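Local coordinates for protein lipase (Photobacterium sp. M37, PDB 2ORY) that hydrolyses triacylglycerols as a cold-adapted lipase of the alpha/beta-hydrolase superfamily, at residues I87-T92 and I168-H173. Sequence-based numbering, arbitrary orientation.
Sequences IAIRGT and ICVTGH
Ile87 is gripped at both ends of its backbone by the neighbouring parallel strand: its N donates to Cys169 O at 2.9 Å, and its O takes the N-H of Thr171, nearly straight at 162°. Two residues further on, Ile89 N reaches Thr171 O at 3.0 Å; this bond is more bent, at 144°, although the donor lies in the plane of the Thr171 carbonyl. On the face carrying both isoleucines, Ile87 and Val170 stand side by side and point the same way, CG2 against CG1. With CG1 of Ile87 turned beside its own backbone N (chi1 -65°), the side chain runs back toward Ile168, Ile87 CD1 meeting Ile168 CG2 at 3.8 Å. Val170 CG1 is shared, since CD1 of Ile89 slants across to it at 4.1 Å. On the other face lie Ala88 CB and Thr171 CG2, while Thr171 OG1 is hydrogen-bonded to Ile204 O on the next strand, 199-206, and to Ser13 OG of helix 5-15. These are two adjoining central strands of the alpha/beta-hydrolase sheet, and 168-173 runs into what is probably the nucleophile elbow, a GxSxG turn with Ser174 at its apex. Past the Ile89 N to Thr171 O bond direct hydrogen bonding stops and water takes over. One molecule donates to Ile89 O and accepts from His173 N at 2.9 Å; a second links Gly91 N to His173 O, again 2.9 Å from the latter. The imidazole of His173 swings away from 87-92, with CG anti to the backbone N, and both ring nitrogens are engaged, ND1 with Tyr17 OH and NE2 with His312 O. Its ring also meets that of His312, the presumed triad histidine, and packs edge-to-face with Tyr14 and Tyr316.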
loop_
_atom_site.group_PDB
_atom_site.type_symbol
_atom_site.label_atom_id
_atom_site.label_comp_id
_atom_site.label_asym_id
_atom_site.label_seq_id
_atom_site.Cartn_x
_atom_site.Cartn_y
_atom_site.Cartn_z
ATOM N N ILE A 87 6.465 8.325 -4.815
ATOM C CA ILE A 87 6.729 6.932 -5.190
ATOM C C ILE A 87 5.427 6.180 -4.814
ATOM O O ILE A 87 5.059 6.126 -3.640
ATOM C CB ILE A 87 7.881 6.330 -4.385
ATOM C CG1 ILE A 87 9.192 7.047 -4.695
ATOM C CG2 ILE A 87 7.965 4.841 -4.664
ATOM C CD1 ILE A 87 10.360 6.514 -3.857
ATOM N N ALA A 88 4.723 5.631 -5.798
ATOM C CA ALA A 88 3.469 4.924 -5.524
ATOM C C ALA A 88 3.667 3.419 -5.736
ATOM O O ALA A 88 4.337 2.995 -6.680
ATOM C CB ALA A 88 2.347 5.463 -6.426
ATOM N N ILE A 89 3.083 2.619 -4.845
ATOM C CA ILE A 89 3.244 1.175 -4.888
ATOM C C ILE A 89 1.915 0.439 -4.884
ATOM O O ILE A 89 0.980 0.807 -4.175
ATOM C CB ILE A 89 4.125 0.719 -3.685
ATOM C CG1 ILE A 89 5.558 1.257 -3.896
ATOM C CG2 ILE A 89 4.080 -0.818 -3.508
ATOM C CD1 ILE A 89 6.460 1.187 -2.692
ATOM N N ARG A 90 1.850 -0.619 -5.682
ATOM C CA ARG A 90 0.650 -1.442 -5.818
ATOM C C ARG A 90 1.052 -2.896 -5.622
ATOM O O ARG A 90 2.182 -3.273 -5.941
ATOM C CB ARG A 90 0.087 -1.274 -7.239
ATOM C CG ARG A 90 -1.147 -2.086 -7.562
ATOM C CD ARG A 90 -1.422 -2.152 -9.062
ATOM N NE ARG A 90 -0.664 -3.222 -9.693
ATOM C CZ ARG A 90 -0.695 -3.496 -10.990
ATOM N NH1 ARG A 90 -1.454 -2.777 -11.806
ATOM N NH2 ARG A 90 0.045 -4.477 -11.478
ATOM N N GLY A 91 0.126 -3.692 -5.090
ATOM C CA GLY A 91 0.330 -5.116 -4.901
ATOM C C GLY A 91 -0.672 -5.801 -5.826
ATOM O O GLY A 91 -0.944 -5.287 -6.903
ATOM N N THR A 92 -1.247 -6.927 -5.405
ATOM C CA THR A 92 -2.226 -7.676 -6.204
ATOM C C THR A 92 -3.615 -7.042 -6.145
ATOM O O THR A 92 -3.868 -6.175 -5.313
ATOM C CB THR A 92 -2.356 -9.087 -5.657
ATOM O OG1 THR A 92 -1.055 -9.560 -5.337
ATOM C CG2 THR A 92 -2.951 -10.017 -6.657
ATOM N N ILE A 168 10.307 13.490 -0.966
ATOM C CA ILE A 168 9.709 12.289 -1.511
ATOM C C ILE A 168 8.634 11.769 -0.585
ATOM O O ILE A 168 8.871 11.616 0.599
ATOM C CB ILE A 168 10.758 11.149 -1.720
ATOM C CG1 ILE A 168 11.776 11.569 -2.782
ATOM C CG2 ILE A 168 10.052 9.837 -2.136
ATOM C CD1 ILE A 168 12.698 10.460 -3.244
ATOM N N CYS A 169 7.441 11.531 -1.131
ATOM C CA CYS A 169 6.354 10.939 -0.359
ATOM C C CYS A 169 6.135 9.535 -0.956
ATOM O O CYS A 169 6.007 9.379 -2.170
ATOM C CB CYS A 169 5.063 11.754 -0.478
ATOM S SG CYS A 169 3.760 11.138 0.627
ATOM N N VAL A 170 6.131 8.507 -0.115
ATOM C CA VAL A 170 5.917 7.146 -0.602
ATOM C C VAL A 170 4.514 6.759 -0.176
ATOM O O VAL A 170 4.192 6.783 1.011
ATOM C CB VAL A 170 6.934 6.154 0.011
ATOM C CG1 VAL A 170 6.850 4.811 -0.732
ATOM C CG2 VAL A 170 8.360 6.761 -0.023
ATOM N N THR A 171 3.673 6.415 -1.146
ATOM C CA THR A 171 2.296 6.048 -0.848
ATOM C C THR A 171 1.873 4.733 -1.520
ATOM O O THR A 171 2.537 4.232 -2.436
ATOM C CB THR A 171 1.345 7.186 -1.273
ATOM O OG1 THR A 171 0.048 6.956 -0.734
ATOM C CG2 THR A 171 1.233 7.254 -2.786
ATOM N N GLY A 172 0.764 4.176 -1.046
ATOM C CA GLY A 172 0.271 2.931 -1.594
ATOM C C GLY A 172 -0.930 2.465 -0.803
ATOM O O GLY A 172 -1.098 2.852 0.356
ATOM N N HIS A 173 -1.757 1.636 -1.437
ATOM C CA HIS A 173 -2.984 1.085 -0.848
ATOM C C HIS A 173 -2.938 -0.444 -0.752
ATOM O O HIS A 173 -2.332 -1.097 -1.592
ATOM C CB HIS A 173 -4.185 1.526 -1.711
ATOM C CG HIS A 173 -5.490 0.899 -1.329
ATOM N ND1 HIS A 173 -5.940 -0.290 -1.872
ATOM C CD2 HIS A 173 -6.453 1.300 -0.462
ATOM C CE1 HIS A 173 -7.116 -0.592 -1.356
ATOM N NE2 HIS A 173 -7.451 0.357 -0.494
HETATM O O HOH W 1 -1.408 1.569 -4.318
HETATM O O HOH W 2 -1.868 -3.349 -3.429
#